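Local coordinates for NegoA.19184.a (Neisseria gonorrhoeae, PDB 5UEB), which is of unknown function but belongs to the DUF4265 family and folds into two antiparallel beta-sheets, with two helices packed together on the smaller one, at residues 89-95 against 127-131; 84-88 against 108-112. All coordinates share one frame; numbering follows the deposited sequence. Where two conformers were deposited one is given.

How the interactions relate
Interaction 1 pairs the helices 90-98 and 122-133; interaction 2 ties the turn leading into the first of them to the start of strand 110-115. The two share one continuous piece of chain, since F88 ends the turn and P89 begins the helix, and their segments alternate along the sequence. Their centres lie 12 Å apart. L93 joins them: its CD2 packs 3.9 Å from F88 CB and 4.3 Å from L111 CD1. L93 thus faces interaction 2, while P89, D91, L92 and A95 meet the other helix. No active site is known. Separate ethanediol molecules, probably from the crystallisation liquor, lie about 4 Å from the side chains of I127 in interaction 1 and Y110 in interaction 2.

Interaction 1: 89-95 against 127-131; sequences PKDLLAA and ILNRY
Y131 lies with one face of its ring against P89 and its hydroxyl turned to D91, the tightest side-chain contact of the pair, made at the start of helix 90-98; the backbones come nearest at L92 and I127. P89 CG sits 3.6 Å from the ring centroid in a CH-pi contact, displaced toward the rim on the hydroxyl side, while P89 CB reaches the phenol oxygen, Y131 OH, at 3.4 Å. The same hydroxyl donates a short hydrogen bond of 2.6 Å to D91 OD1. It arrives on the syn side of the carboxylate, slightly out of its plane, and OD1 lies in the plane of the ring, at its edge; the carboxylate itself is turned 74° from that plane. D91 CG stands between its backbone N and carbonyl carbon (chi1 65°), from where OD1 can meet the phenol. P89 and D91 help to hold the ring and orient its O-H. One turn further on, A95 CB touches the tip of I127, CD1, at 3.5 Å. Between these points the fit is looser: L92 CD1 meets L128 CD2 at 3.9 Å, the two side chains crossing at about a right angle, and I127 CG2 stands slightly farther off. Exposed D91 marks the solvent side. The helix segments run nearly antiparallel, at 159°, with axes 10.8 Å apart. Their inner side chains rest on the smaller sheet, where L92 and Y131 touch L137 and L128 touches Y139 of strand 137-143, and I136 closes in on P89 and Y131.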
loop_
_atom_site.group_PDB
_atom_site.type_symbol
_atom_site.label_atom_id
_atom_site.label_comp_id
_atom_site.label_asym_id
_atom_site.label_seq_id
_atom_site.Cartn_x
_atom_site.Cartn_y
_atom_site.Cartn_z
ATOM N N PRO B 89 -25.031 -7.244 -19.412
ATOM C CA PRO B 89 -25.329 -8.063 -20.596
ATOM C C PRO B 89 -25.144 -9.547 -20.313
ATOM O O PRO B 89 -24.227 -9.947 -19.592
ATOM C CB PRO B 89 -24.313 -7.572 -21.632
ATOM C CG PRO B 89 -23.971 -6.189 -21.193
ATOM C CD PRO B 89 -24.029 -6.203 -19.692
ATOM N N LYS B 90 -26.021 -10.360 -20.916
ATOM C CA LYS B 90 -26.009 -11.799 -20.662
ATOM C C LYS B 90 -24.671 -12.426 -21.040
ATOM O O LYS B 90 -24.169 -13.308 -20.330
ATOM C CB LYS B 90 -27.159 -12.476 -21.413
ATOM N N ASP B 91 -24.074 -11.986 -22.153
ATOM C CA ASP B 91 -22.809 -12.587 -22.572
ATOM C C ASP B 91 -21.665 -12.230 -21.630
ATOM O O ASP B 91 -20.726 -13.022 -21.465
ATOM C CB ASP B 91 -22.490 -12.278 -24.040
ATOM C CG ASP B 91 -22.260 -10.801 -24.315
ATOM O OD1 ASP B 91 -22.632 -9.951 -23.485
ATOM O OD2 ASP B 91 -21.715 -10.492 -25.397
ATOM N N LEU B 92 -21.730 -11.064 -20.991
ATOM C CA LEU B 92 -20.733 -10.734 -19.982
ATOM C C LEU B 92 -20.884 -11.612 -18.743
ATOM O O LEU B 92 -19.888 -12.105 -18.200
ATOM C CB LEU B 92 -20.834 -9.255 -19.615
ATOM C CG LEU B 92 -19.975 -8.831 -18.424
ATOM C CD1 LEU B 92 -18.509 -9.057 -18.723
ATOM C CD2 LEU B 92 -20.236 -7.376 -18.061
ATOM N N LEU B 93 -22.116 -11.804 -18.265
ATOM C CA LEU B 93 -22.321 -12.675 -17.113
ATOM C C LEU B 93 -21.860 -14.095 -17.413
ATOM O O LEU B 93 -21.264 -14.757 -16.555
ATOM C CB LEU B 93 -23.791 -12.665 -16.697
ATOM C CG LEU B 93 -24.318 -11.314 -16.206
ATOM C CD1 LEU B 93 -25.807 -11.391 -15.904
ATOM C CD2 LEU B 93 -23.543 -10.831 -14.985
ATOM N N ALA B 94 -22.111 -14.570 -18.634
ATOM C CA ALA B 94 -21.678 -15.909 -19.010
ATOM C C ALA B 94 -20.158 -16.012 -19.032
ATOM O O ALA B 94 -19.592 -17.020 -18.588
ATOM C CB ALA B 94 -22.269 -16.277 -20.368
ATOM N N ALA B 95 -19.481 -14.981 -19.546
ATOM C CA ALA B 95 -18.023 -14.993 -19.577
ATOM C C ALA B 95 -17.440 -14.970 -18.172
ATOM O O ALA B 95 -16.471 -15.685 -17.884
ATOM C CB ALA B 95 -17.505 -13.806 -20.384
ATOM N N ILE B 127 -14.245 -8.108 -23.630
ATOM C CA ILE B 127 -15.692 -7.947 -23.515
ATOM C C ILE B 127 -16.021 -6.694 -22.723
ATOM O O ILE B 127 -16.886 -5.900 -23.116
ATOM C CB ILE B 127 -16.340 -9.189 -22.881
ATOM C CG1 ILE B 127 -16.013 -10.439 -23.696
ATOM C CG2 ILE B 127 -17.841 -8.971 -22.767
ATOM C CD1 ILE B 127 -16.574 -11.710 -23.086
ATOM N N LEU B 128 -15.336 -6.504 -21.592
ATOM C CA LEU B 128 -15.530 -5.290 -20.807
ATOM C C LEU B 128 -15.246 -4.051 -21.644
ATOM O O LEU B 128 -16.000 -3.072 -21.594
ATOM C CB LEU B 128 -14.616 -5.302 -19.584
ATOM C CG LEU B 128 -14.920 -6.356 -18.528
ATOM C CD1 LEU B 128 -13.789 -6.432 -17.509
ATOM C CD2 LEU B 128 -16.241 -6.031 -17.848
ATOM N N ASN B 129 -14.158 -4.073 -22.416
ATOM C CA ASN B 129 -13.797 -2.902 -23.215
ATOM C C ASN B 129 -14.848 -2.581 -24.272
ATOM O O ASN B 129 -15.167 -1.405 -24.494
ATOM C CB ASN B 129 -12.426 -3.098 -23.862
ATOM C CG ASN B 129 -11.284 -2.927 -22.879
ATOM O OD1 ASN B 129 -11.436 -2.280 -21.841
ATOM N ND2 ASN B 129 -10.125 -3.492 -23.212
ATOM N N ARG B 130 -15.396 -3.597 -24.946
ATOM C CA ARG B 130 -16.418 -3.343 -25.960
ATOM C C ARG B 130 -17.650 -2.688 -25.349
ATOM O O ARG B 130 -18.250 -1.784 -25.947
ATOM C CB ARG B 130 -16.808 -4.639 -26.674
ATOM C CG ARG B 130 -16.007 -4.940 -27.927
ATOM C CD ARG B 130 -16.680 -6.030 -28.759
ATOM N NE ARG B 130 -17.888 -5.564 -29.442
ATOM C CZ ARG B 130 -17.920 -5.149 -30.706
ATOM N NH1 ARG B 130 -16.809 -5.136 -31.431
ATOM N NH2 ARG B 130 -19.063 -4.746 -31.247
ATOM N N TYR B 131 -18.048 -3.137 -24.156
ATOM C CA TYR B 131 -19.202 -2.525 -23.508
ATOM C C TYR B 131 -18.881 -1.132 -22.982
ATOM O O TYR B 131 -19.759 -0.260 -22.973
ATOM C CB TYR B 131 -19.776 -3.458 -22.439
ATOM C CG TYR B 131 -20.592 -4.584 -23.036
ATOM C CD1 TYR B 131 -21.594 -4.323 -23.969
ATOM C CD2 TYR B 131 -20.353 -5.910 -22.687
ATOM C CE1 TYR B 131 -22.347 -5.354 -24.522
ATOM C CE2 TYR B 131 -21.100 -6.950 -23.238
ATOM C CZ TYR B 131 -22.097 -6.662 -24.154
ATOM O OH TYR B 131 -22.841 -7.672 -24.713
#

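Interaction 2: 84-88 against 108-112; sequences VLDHF and ENYLS
F88 spreads its ring over L111, whose CD1 makes a CH-pi contact 3.7 Å from the ring centroid, offset toward the rim where CZ also meets L111 CG at 3.5 Å. On the opposite face V84 CG2 stands over the ring centre, so a leucine and a valine sandwich the aromatic. The ring's edge turns to the backbone of the facing segment, with E108 O and Y110 N near its plane. F88 CG stands beside its backbone N (chi1 -71°), from where the ring reaches across to L111. Beside this apolar stack one backbone bond joins the segments: V84 N gives its hydrogen to N109 O at 3.0 Å, nearly straight at 161°. The N109 side chain reaches toward the loop, its ND2 coming within 3.5 Å of D86 CA. On the exposed outer side of that turn, H87 ND1 donates to D86 OD1 in its own ring plane, a His-carboxylate hydrogen bond modelled unusually short at 2.5 Å. The contact closes the end of the smaller sheet where strand 78-84 leaves for helix 90-98: L111 is backbone hydrogen-bonded to I82 and packs on I103 of strand 102-105, while Y110 points away from the turn, its hydroxyl bonded to L46 O.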
loop_
_atom_site.group_PDB
_atom_site.type_symbol
_atom_site.label_atom_id
_atom_site.label_comp_id
_atom_site.label_asym_id
_atom_site.label_seq_id
_atom_site.Cartn_x
_atom_site.Cartn_y
_atom_site.Cartn_z
ATOM N N VAL B 84 -22.985 -0.576 -14.407
ATOM C CA VAL B 84 -23.718 -0.566 -15.667
ATOM C C VAL B 84 -24.814 0.492 -15.634
ATOM O O VAL B 84 -25.250 0.961 -14.577
ATOM C CB VAL B 84 -24.296 -1.945 -16.069
ATOM C CG1 VAL B 84 -23.180 -2.926 -16.340
ATOM C CG2 VAL B 84 -25.225 -2.475 -14.984
ATOM N N LEU B 85 -25.260 0.858 -16.835
ATOM C CA LEU B 85 -26.324 1.844 -16.970
ATOM C C LEU B 85 -27.660 1.282 -16.501
ATOM O O LEU B 85 -28.419 1.967 -15.803
ATOM C CB LEU B 85 -26.411 2.285 -18.431
ATOM C CG LEU B 85 -26.536 3.774 -18.732
ATOM C CD1 LEU B 85 -25.430 4.548 -18.044
ATOM C CD2 LEU B 85 -26.490 3.995 -20.235
ATOM N N ASP B 86 -27.973 0.038 -16.870
ATOM C CA ASP B 86 -29.297 -0.490 -16.557
ATOM C C ASP B 86 -29.338 -2.011 -16.450
ATOM O O ASP B 86 -30.213 -2.560 -15.774
ATOM C CB ASP B 86 -30.332 0.011 -17.570
ATOM C CG ASP B 86 -29.978 -0.359 -19.001
ATOM O OD1 ASP B 86 -30.062 -1.556 -19.343
ATOM O OD2 ASP B 86 -29.624 0.550 -19.786
ATOM N N HIS B 87 -28.413 -2.704 -17.108
ATOM C CA HIS B 87 -28.402 -4.158 -17.022
ATOM C C HIS B 87 -27.002 -4.663 -17.328
ATOM O O HIS B 87 -26.252 -4.032 -18.079
ATOM C CB HIS B 87 -29.396 -4.781 -18.008
ATOM C CG HIS B 87 -28.914 -4.784 -19.426
ATOM N ND1 HIS B 87 -29.034 -3.689 -20.256
ATOM C CD2 HIS B 87 -28.303 -5.745 -20.158
ATOM C CE1 HIS B 87 -28.520 -3.977 -21.439
ATOM N NE2 HIS B 87 -28.069 -5.219 -21.406
ATOM N N PHE B 88 -26.658 -5.809 -16.733
ATOM C CA PHE B 88 -25.436 -6.514 -17.091
ATOM C C PHE B 88 -25.727 -7.412 -18.287
ATOM O O PHE B 88 -26.635 -8.252 -18.210
ATOM C CB PHE B 88 -24.927 -7.337 -15.912
ATOM C CG PHE B 88 -24.378 -6.499 -14.793
ATOM C CD1 PHE B 88 -23.052 -6.097 -14.804
ATOM C CD2 PHE B 88 -25.189 -6.091 -13.745
ATOM C CE1 PHE B 88 -22.537 -5.304 -13.781
ATOM C CE2 PHE B 88 -24.684 -5.298 -12.722
ATOM C CZ PHE B 88 -23.360 -4.903 -12.743
ATOM N N GLU B 108 -28.637 -3.028 -7.966
ATOM C CA GLU B 108 -28.918 -3.651 -9.252
ATOM C C GLU B 108 -27.918 -3.297 -10.346
ATOM O O GLU B 108 -27.884 -3.987 -11.370
ATOM C CB GLU B 108 -30.328 -3.288 -9.718
ATOM C CG GLU B 108 -31.400 -3.833 -8.797
ATOM C CD GLU B 108 -31.302 -5.339 -8.638
ATOM O OE1 GLU B 108 -31.575 -6.060 -9.620
ATOM O OE2 GLU B 108 -30.937 -5.802 -7.536
ATOM N N ASN B 109 -27.104 -2.258 -10.164
ATOM C CA ASN B 109 -26.255 -1.769 -11.247
ATOM C C ASN B 109 -24.764 -1.850 -10.946
ATOM O O ASN B 109 -23.963 -1.289 -11.704
ATOM C CB ASN B 109 -26.634 -0.334 -11.621
ATOM C CG ASN B 109 -28.098 -0.193 -11.968
ATOM O OD1 ASN B 109 -28.873 0.368 -11.199
ATOM N ND2 ASN B 109 -28.486 -0.710 -13.128
ATOM N N TYR B 110 -24.360 -2.532 -9.879
ATOM C CA TYR B 110 -22.961 -2.564 -9.478
ATOM C C TYR B 110 -22.599 -3.964 -9.021
ATOM O O TYR B 110 -23.342 -4.588 -8.252
ATOM C CB TYR B 110 -22.697 -1.588 -8.323
ATOM C CG TYR B 110 -21.234 -1.424 -7.949
ATOM C CD1 TYR B 110 -20.604 -2.298 -7.061
ATOM C CD2 TYR B 110 -20.487 -0.378 -8.472
ATOM C CE1 TYR B 110 -19.276 -2.134 -6.716
ATOM C CE2 TYR B 110 -19.155 -0.208 -8.137
ATOM C CZ TYR B 110 -18.556 -1.083 -7.253
ATOM O OH TYR B 110 -17.232 -0.900 -6.928
ATOM N N LEU B 111 -21.451 -4.442 -9.485
ATOM C CA LEU B 111 -20.908 -5.724 -9.076
ATOM C C LEU B 111 -19.434 -5.558 -8.771
ATOM O O LEU B 111 -18.733 -4.794 -9.437
ATOM C CB LEU B 111 -20.979 -6.756 -10.229
ATOM C CG LEU B 111 -22.307 -7.403 -10.598
ATOM C CD1 LEU B 111 -22.124 -8.300 -11.812
ATOM C CD2 LEU B 111 -22.839 -8.193 -9.410
ATOM N N SER B 112 -18.961 -6.284 -7.771
ATOM C CA SER B 112 -17.539 -6.538 -7.627
ATOM C C SER B 112 -17.319 -8.025 -7.862
ATOM O O SER B 112 -18.046 -8.857 -7.306
ATOM C CB SER B 112 -17.049 -6.090 -6.252
ATOM O OG SER B 112 -15.661 -5.866 -6.248
#